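Local structure of VWFA domain-containing protein (Bacteroides thetaiotaomicron, 3IBS) at residues G54-V57 against F63-L66; N99-S104 against R113-I118; Q141-G146 against S206-K211. The protein is of unknown function, but its von Willebrand factor type A domain binds magnesium, and the whole protein is probably held in the cell membrane. All blocks are in the same frame, centred on the assembly; numbering follows the deposited sequence.

Interaction 1. Residues G54-V57 against F63-L66; sequences GMIV and FTQL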
loop_
_atom_site.group_PDB
_atom_site.type_symbol
_atom_site.label_atom_id
_atom_site.label_comp_id
_atom_site.label_asym_id
_atom_site.label_seq_id
_atom_site.Cartn_x
_atom_site.Cartn_y
_atom_site.Cartn_z
ATOM N N GLY A 54 31.656 -11.606 -4.983
ATOM C CA GLY A 54 31.122 -12.314 -3.819
ATOM C C GLY A 54 29.846 -11.629 -3.370
ATOM O O GLY A 54 29.557 -10.507 -3.795
HETATM N N MSE A 55 29.067 -12.299 -2.536
HETATM C CA MSE A 55 27.815 -11.714 -2.057
HETATM C C MSE A 55 27.561 -12.046 -0.601
HETATM O O MSE A 55 27.789 -13.187 -0.146
HETATM C CB MSE A 55 26.616 -12.209 -2.875
HETATM C CG MSE A 55 26.727 -11.964 -4.387
HETATM SE SE MSE A 55 25.153 -12.711 -5.321
HETATM C CE MSE A 55 23.970 -11.410 -4.538
ATOM N N ILE A 56 27.064 -11.043 0.106
ATOM C CA ILE A 56 26.655 -11.162 1.502
ATOM C C ILE A 56 25.215 -10.701 1.544
ATOM O O ILE A 56 24.867 -9.764 0.829
ATOM C CB ILE A 56 27.508 -10.212 2.363
ATOM C CG1 ILE A 56 28.902 -10.809 2.562
ATOM C CG2 ILE A 56 26.832 -9.883 3.704
ATOM C CD1 ILE A 56 29.945 -9.781 2.883
ATOM N N VAL A 57 24.372 -11.392 2.311
ATOM C CA VAL A 57 23.023 -10.920 2.555
ATOM C C VAL A 57 22.938 -10.501 4.028
ATOM O O VAL A 57 23.659 -11.049 4.874
ATOM C CB VAL A 57 21.937 -11.959 2.146
ATOM C CG1 VAL A 57 21.904 -12.143 0.617
ATOM C CG2 VAL A 57 22.189 -13.326 2.820
ATOM N N PHE A 63 25.440 -12.727 6.558
ATOM C CA PHE A 63 26.207 -13.909 6.211
ATOM C C PHE A 63 26.621 -13.940 4.746
ATOM O O PHE A 63 26.041 -13.246 3.911
ATOM C CB PHE A 63 25.507 -15.210 6.680
ATOM C CG PHE A 63 24.379 -15.685 5.796
ATOM C CD1 PHE A 63 24.634 -16.455 4.651
ATOM C CD2 PHE A 63 23.054 -15.431 6.145
ATOM C CE1 PHE A 63 23.572 -16.931 3.835
ATOM C CE2 PHE A 63 21.990 -15.901 5.341
ATOM C CZ PHE A 63 22.251 -16.648 4.188
ATOM N N THR A 64 27.638 -14.744 4.460
ATOM C CA THR A 64 28.154 -14.915 3.121
ATOM C C THR A 64 27.233 -15.790 2.301
ATOM O O THR A 64 27.035 -16.971 2.622
ATOM C CB THR A 64 29.550 -15.582 3.165
ATOM O OG1 THR A 64 30.454 -14.716 3.874
ATOM C CG2 THR A 64 30.081 -15.827 1.722
ATOM N N GLN A 65 26.691 -15.228 1.234
ATOM C CA GLN A 65 25.782 -15.973 0.349
ATOM C C GLN A 65 26.609 -16.601 -0.748
ATOM O O GLN A 65 26.392 -17.735 -1.107
ATOM C CB GLN A 65 24.684 -15.056 -0.233
ATOM C CG GLN A 65 23.846 -15.644 -1.430
ATOM C CD GLN A 65 22.813 -16.667 -0.975
ATOM O OE1 GLN A 65 22.644 -16.903 0.233
ATOM N NE2 GLN A 65 22.112 -17.283 -1.934
ATOM N N LEU A 66 27.585 -15.862 -1.252
ATOM C CA LEU A 66 28.463 -16.334 -2.317
ATOM C C LEU A 66 29.909 -15.953 -1.987
ATOM O O LEU A 66 30.230 -14.776 -1.910
ATOM C CB LEU A 66 28.034 -15.739 -3.663
ATOM C CG LEU A 66 28.914 -16.052 -4.882
ATOM C CD1 LEU A 66 28.653 -17.490 -5.408
ATOM C CD2 LEU A 66 28.691 -15.013 -5.966
#
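Val-57 and Phe-63 form an antiparallel hydrogen-bonded pair, N to O 3.0 Å both ways, in a beta hairpin at the sheet edge of this von Willebrand factor A domain. Further along, a classic beta bulge breaks it: Gln-65 and Leu-66 both face Met-55. The bulge end is tightly packed. Met-55 O accepts two backbone N-H groups from the same face of its plane, Leu-66 N at 2.9 Å and Gln-65 N at 2.7 Å. The Gln-65 bond is bent to 144° at the hydrogen. Met-55 N returns a bond to Leu-66 O. Beside it the CB atoms of Met-55 and Leu-66 meet at 3.9 Å, and helix 72-80 covers these buried side chains. Gln-65 is partly exposed, with NE2 bonded to Phe-78 O.

The looser side is the outer strand, where Phe-63 and Thr-64 are partly exposed too. Phe-63 CG sits between its backbone N and carbonyl carbon (chi1 79°), laying the ring alongside Val-57. With an alanine in place of Phe-63, one methyl of Val-57 is likely to lose its aromatic cover. That methyl, Val-57 CG2, lies over one ring face in a CH-pi contact, 3.8 Å from the Phe-63 ring centroid.

Interaction 2. Residues N99-S104 against R113-I118; sequences NLATRS and RAIIVI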
loop_
_atom_site.group_PDB
_atom_site.type_symbol
_atom_site.label_atom_id
_atom_site.label_comp_id
_atom_site.label_asym_id
_atom_site.label_seq_id
_atom_site.Cartn_x
_atom_site.Cartn_y
_atom_site.Cartn_z
ATOM N N ASN A 99 31.913 -5.153 7.445
ATOM C CA ASN A 99 33.048 -5.764 8.171
ATOM C C ASN A 99 33.281 -7.189 7.678
ATOM O O ASN A 99 34.426 -7.600 7.490
ATOM C CB ASN A 99 32.819 -5.791 9.681
ATOM C CG ASN A 99 32.982 -4.425 10.335
ATOM O OD1 ASN A 99 33.582 -3.477 9.767
ATOM N ND2 ASN A 99 32.467 -4.322 11.551
ATOM N N LEU A 100 32.192 -7.939 7.462
ATOM C CA LEU A 100 32.311 -9.288 6.895
ATOM C C LEU A 100 32.904 -9.219 5.476
ATOM O O LEU A 100 33.774 -10.017 5.106
ATOM C CB LEU A 100 30.948 -9.996 6.882
ATOM C CG LEU A 100 30.833 -11.407 6.266
ATOM C CD1 LEU A 100 31.778 -12.439 6.966
ATOM C CD2 LEU A 100 29.363 -11.877 6.304
ATOM N N ALA A 101 32.447 -8.257 4.678
ATOM C CA ALA A 101 33.009 -8.109 3.325
ATOM C C ALA A 101 34.521 -7.876 3.323
ATOM O O ALA A 101 35.244 -8.488 2.530
ATOM C CB ALA A 101 32.286 -7.006 2.530
ATOM N N THR A 102 35.003 -6.993 4.197
ATOM C CA THR A 102 36.452 -6.728 4.267
ATOM C C THR A 102 37.270 -7.977 4.607
ATOM O O THR A 102 38.395 -8.108 4.140
ATOM C CB THR A 102 36.825 -5.610 5.281
ATOM O OG1 THR A 102 36.809 -6.151 6.605
ATOM C CG2 THR A 102 35.853 -4.438 5.192
ATOM N N ARG A 103 36.721 -8.884 5.415
ATOM C CA ARG A 103 37.391 -10.165 5.711
ATOM C C ARG A 103 37.320 -11.188 4.564
ATOM O O ARG A 103 37.919 -12.239 4.666
ATOM C CB ARG A 103 36.765 -10.845 6.940
ATOM C CG ARG A 103 36.806 -10.052 8.228
ATOM C CD ARG A 103 36.485 -10.958 9.454
ATOM N NE ARG A 103 35.067 -11.324 9.620
ATOM C CZ ARG A 103 34.102 -10.503 10.057
ATOM N NH1 ARG A 103 34.354 -9.227 10.337
ATOM N NH2 ARG A 103 32.869 -10.952 10.196
ATOM N N SER A 104 36.566 -10.901 3.503
ATOM C CA SER A 104 36.196 -11.930 2.523
ATOM C C SER A 104 36.947 -11.801 1.190
ATOM O O SER A 104 36.748 -12.609 0.264
ATOM C CB SER A 104 34.686 -11.887 2.249
ATOM O OG SER A 104 33.927 -12.128 3.425
ATOM N N ARG A 113 39.489 -3.174 -5.061
ATOM C CA ARG A 113 38.446 -3.876 -4.336
ATOM C C ARG A 113 37.314 -2.934 -3.977
ATOM O O ARG A 113 37.551 -1.809 -3.504
ATOM C CB ARG A 113 39.000 -4.516 -3.059
ATOM C CG ARG A 113 40.132 -5.513 -3.300
ATOM C CD ARG A 113 40.581 -6.164 -2.022
ATOM N NE ARG A 113 41.264 -7.408 -2.328
ATOM C CZ ARG A 113 42.575 -7.533 -2.532
ATOM N NH1 ARG A 113 43.378 -6.476 -2.464
ATOM N NH2 ARG A 113 43.077 -8.723 -2.811
ATOM N N ALA A 114 36.089 -3.398 -4.203
ATOM C CA ALA A 114 34.900 -2.609 -3.884
ATOM C C ALA A 114 33.882 -3.420 -3.092
ATOM O O ALA A 114 33.730 -4.640 -3.309
ATOM C CB ALA A 114 34.260 -2.075 -5.160
ATOM N N ILE A 115 33.209 -2.743 -2.159
ATOM C CA ILE A 115 32.045 -3.289 -1.473
ATOM C C ILE A 115 30.866 -2.461 -1.940
ATOM O O ILE A 115 30.946 -1.232 -1.910
ATOM C CB ILE A 115 32.169 -3.191 0.079
ATOM C CG1 ILE A 115 33.365 -4.012 0.568
ATOM C CG2 ILE A 115 30.843 -3.624 0.746
ATOM C CD1 ILE A 115 33.707 -3.797 2.068
ATOM N N ILE A 116 29.804 -3.121 -2.403
ATOM C CA ILE A 116 28.621 -2.413 -2.909
ATOM C C ILE A 116 27.447 -2.786 -2.042
ATOM O O ILE A 116 26.980 -3.926 -2.107
ATOM C CB ILE A 116 28.325 -2.755 -4.373
ATOM C CG1 ILE A 116 29.508 -2.340 -5.250
ATOM C CG2 ILE A 116 27.040 -2.046 -4.856
ATOM C CD1 ILE A 116 29.385 -2.885 -6.601
ATOM N N VAL A 117 27.025 -1.838 -1.192
ATOM C CA VAL A 117 25.917 -2.030 -0.279
ATOM C C VAL A 117 24.657 -1.614 -1.018
ATOM O O VAL A 117 24.593 -0.515 -1.587
ATOM C CB VAL A 117 26.070 -1.151 1.017
ATOM C CG1 VAL A 117 24.935 -1.422 2.016
ATOM C CG2 VAL A 117 27.422 -1.406 1.679
ATOM N N ILE A 118 23.678 -2.509 -1.053
ATOM C CA ILE A 118 22.390 -2.208 -1.676
ATOM C C ILE A 118 21.274 -2.292 -0.630
ATOM O O ILE A 118 20.992 -3.371 -0.094
ATOM C CB ILE A 118 22.088 -3.169 -2.826
ATOM C CG1 ILE A 118 23.265 -3.152 -3.826
ATOM C CG2 ILE A 118 20.775 -2.789 -3.496
ATOM C CD1 ILE A 118 23.163 -4.218 -5.028
#
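Ile-115 packs against Ala-101 and Thr-102, joining helix 94-102 to strand 113-119 of the central sheet. This is helix-on-sheet packing in the alpha/beta fold of the von Willebrand factor A domain. The strand opens with Arg-113, which aims its CB toward the helix but spends its guanidinium elsewhere. It forms a salt bridge to Glu-13 through NE and hydrogen bonds to Gln-108 O and Thr-106 OG1 through NH2.

Ile-115 carries the whole contact. Its CG1 stands anti to the carbonyl carbon (chi1 -62°), and chi2 of 171° extends CD1 onto the helix. Ile-115 CD1 comes within 3.5 Å of Ala-101 CB. Ile-115 CG1 lies 3.7 Å, and its CG2 4.1 Å, from Ala-101 CB. The small Ala-101 probably lets the helix lie close, with the CA atoms of Ala-101 and Ile-115 6.9 Å apart. Val-117 points to the same side as Ile-115 but does not touch residues 99-104. Ala-114, Ile-116 and Ile-118 belong to the opposite side of the sheet, where helices 200-214 and 33-46 cover them.

On the helix, Thr-102 OG1 donates to Asn-99 O at 2.9 Å. Its methyl is left for the strand: Thr-102 CG2 lies 3.8 Å from Ile-115 CD1.

Interaction 3. Residues Q141-G146 against S206-K211; sequences QVSVLG and SQEISK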
loop_
_atom_site.group_PDB
_atom_site.type_symbol
_atom_site.label_atom_id
_atom_site.label_comp_id
_atom_site.label_asym_id
_atom_site.label_seq_id
_atom_site.Cartn_x
_atom_site.Cartn_y
_atom_site.Cartn_z
ATOM N N GLN A 141 36.939 0.384 -1.611
ATOM C CA GLN A 141 35.986 1.469 -1.785
ATOM C C GLN A 141 34.565 0.993 -1.567
ATOM O O GLN A 141 34.105 0.066 -2.244
ATOM C CB GLN A 141 36.135 2.135 -3.153
ATOM C CG GLN A 141 37.479 2.870 -3.295
ATOM C CD GLN A 141 37.670 3.460 -4.686
ATOM O OE1 GLN A 141 38.388 2.901 -5.518
ATOM N NE2 GLN A 141 37.014 4.583 -4.946
ATOM N N VAL A 142 33.876 1.639 -0.625
ATOM C CA VAL A 142 32.516 1.260 -0.291
ATOM C C VAL A 142 31.517 2.187 -0.983
ATOM O O VAL A 142 31.485 3.406 -0.721
ATOM C CB VAL A 142 32.276 1.205 1.241
ATOM C CG1 VAL A 142 30.876 0.639 1.562
ATOM C CG2 VAL A 142 33.345 0.349 1.926
ATOM N N SER A 143 30.705 1.604 -1.860
ATOM C CA SER A 143 29.616 2.322 -2.535
ATOM C C SER A 143 28.261 1.877 -2.014
ATOM O O SER A 143 28.135 0.776 -1.478
ATOM C CB SER A 143 29.660 2.140 -4.068
ATOM O OG SER A 143 30.781 2.814 -4.617
ATOM N N VAL A 144 27.251 2.746 -2.173
ATOM C CA VAL A 144 25.888 2.447 -1.701
ATOM C C VAL A 144 24.864 2.794 -2.784
ATOM O O VAL A 144 24.869 3.908 -3.331
ATOM C CB VAL A 144 25.526 3.213 -0.395
ATOM C CG1 VAL A 144 24.141 2.813 0.119
ATOM C CG2 VAL A 144 26.575 2.976 0.695
ATOM N N LEU A 145 24.014 1.818 -3.087
ATOM C CA LEU A 145 22.908 1.966 -4.007
ATOM C C LEU A 145 21.669 1.988 -3.155
ATOM O O LEU A 145 21.341 1.002 -2.467
ATOM C CB LEU A 145 22.877 0.793 -4.992
ATOM C CG LEU A 145 23.840 0.769 -6.191
ATOM C CD1 LEU A 145 25.219 1.317 -5.916
ATOM C CD2 LEU A 145 23.926 -0.642 -6.844
ATOM N N GLY A 146 21.002 3.137 -3.157
ATOM C CA GLY A 146 19.876 3.349 -2.260
ATOM C C GLY A 146 18.619 2.998 -3.028
ATOM O O GLY A 146 18.359 3.575 -4.075
ATOM N N SER A 206 28.567 0.117 -12.543
ATOM C CA SER A 206 29.463 -0.605 -13.449
ATOM C C SER A 206 30.568 0.314 -13.994
ATOM O O SER A 206 31.695 -0.132 -14.235
ATOM C CB SER A 206 28.694 -1.282 -14.592
ATOM O OG SER A 206 27.979 -2.426 -14.120
ATOM N N GLN A 207 30.240 1.594 -14.165
ATOM C CA GLN A 207 31.204 2.592 -14.594
ATOM C C GLN A 207 32.266 2.784 -13.525
ATOM O O GLN A 207 33.452 2.853 -13.833
ATOM C CB GLN A 207 30.499 3.927 -14.904
ATOM C CG GLN A 207 31.429 5.130 -15.146
ATOM C CD GLN A 207 32.482 4.861 -16.217
ATOM O OE1 GLN A 207 33.687 5.058 -15.994
ATOM N NE2 GLN A 207 32.035 4.393 -17.384
ATOM N N GLU A 208 31.822 2.873 -12.271
ATOM C CA GLU A 208 32.719 3.040 -11.126
ATOM C C GLU A 208 33.665 1.847 -11.006
ATOM O O GLU A 208 34.869 2.018 -10.777
ATOM C CB GLU A 208 31.904 3.232 -9.841
ATOM C CG GLU A 208 32.718 3.255 -8.557
ATOM C CD GLU A 208 33.639 4.465 -8.434
ATOM O OE1 GLU A 208 33.462 5.448 -9.189
ATOM O OE2 GLU A 208 34.544 4.431 -7.566
ATOM N N ILE A 209 33.112 0.642 -11.149
ATOM C CA ILE A 209 33.913 -0.587 -11.137
ATOM C C ILE A 209 34.958 -0.584 -12.270
ATOM O O ILE A 209 36.139 -0.868 -12.017
ATOM C CB ILE A 209 33.030 -1.848 -11.204
ATOM C CG1 ILE A 209 32.194 -1.984 -9.920
ATOM C CG2 ILE A 209 33.887 -3.117 -11.399
ATOM C CD1 ILE A 209 30.983 -2.894 -10.079
ATOM N N SER A 210 34.529 -0.241 -13.493
ATOM C CA SER A 210 35.441 -0.110 -14.648
ATOM C C SER A 210 36.553 0.916 -14.446
ATOM O O SER A 210 37.684 0.697 -14.873
ATOM C CB SER A 210 34.674 0.260 -15.919
ATOM O OG SER A 210 33.815 -0.795 -16.298
ATOM N N LYS A 211 36.205 2.039 -13.827
ATOM C CA LYS A 211 37.142 3.121 -13.519
ATOM C C LYS A 211 38.204 2.645 -12.514
ATOM O O LYS A 211 39.390 2.953 -12.646
ATOM C CB LYS A 211 36.345 4.315 -12.981
ATOM C CG LYS A 211 37.125 5.559 -12.591
ATOM C CD LYS A 211 36.122 6.627 -12.159
ATOM C CE LYS A 211 36.477 7.235 -10.802
ATOM N NZ LYS A 211 37.588 8.207 -10.881
HETATM O O HOH W 1 37.128 4.995 -7.934
#
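Gln-141 and Glu-208 face each other across a water, between strand 140-147 and helix 200-214. The helix is the last in the chain and packs on the sheet of the von Willebrand factor A domain. The two side chains cross at about a right angle, and their amide and carboxylate planes are 87° apart. Gln-141 runs out extended beyond CG. Glu-208 starts with CG anti to its backbone N (chi1 173°) and then bends at chi2, bringing the carboxylate round to the amide.

The polar ends do not bond directly, for Gln-141 NE2 and Glu-208 OE2 stay 3.6 Å apart. Water 1 spans them instead. The amide also gives a hydrogen bond to Lys-189 O, so NE2 has two acceptors, which probably hold the amide's rotation. Glu-208 is partly exposed, and the proton donated by the water would probably offset some of its negative charge.

Deeper in, Ser-143 offers only a loose touch, its OG 4.4 Å from Glu-208 CG. That hydroxyl is bonded to Ile-191 N of the neighbouring edge strand. Ile-191 also touches the side chain of Glu-208. At the bridge itself, water 1 accepts from Gln-141 NE2 at 3.0 Å and donates to Glu-208 OE2 at 2.7 Å.

All three contacts build on one mixed sheet. Interaction 1 is strand on strand at its edge and is held mainly by backbone hydrogen bonds. Interactions 2 and 3 set helices on the sheet through side chains. Interaction 2 is buried and apolar, while interaction 3 is partly buried and polar, with a water between its groups. Helix 94-102, one partner of interaction 2, also covers Ile-56 and Thr-64 of interaction 1: Ile-56 CD1 packs 3.4 Å from Ala-101 N. Interactions 2 and 3 lie on neighbouring parallel strands, probably bonded from Ile-115 O to Ser-143 N, and their helices cover opposite sides of the sheet. Interactions 1 and 3 do not touch; their centres are about 18 Å apart.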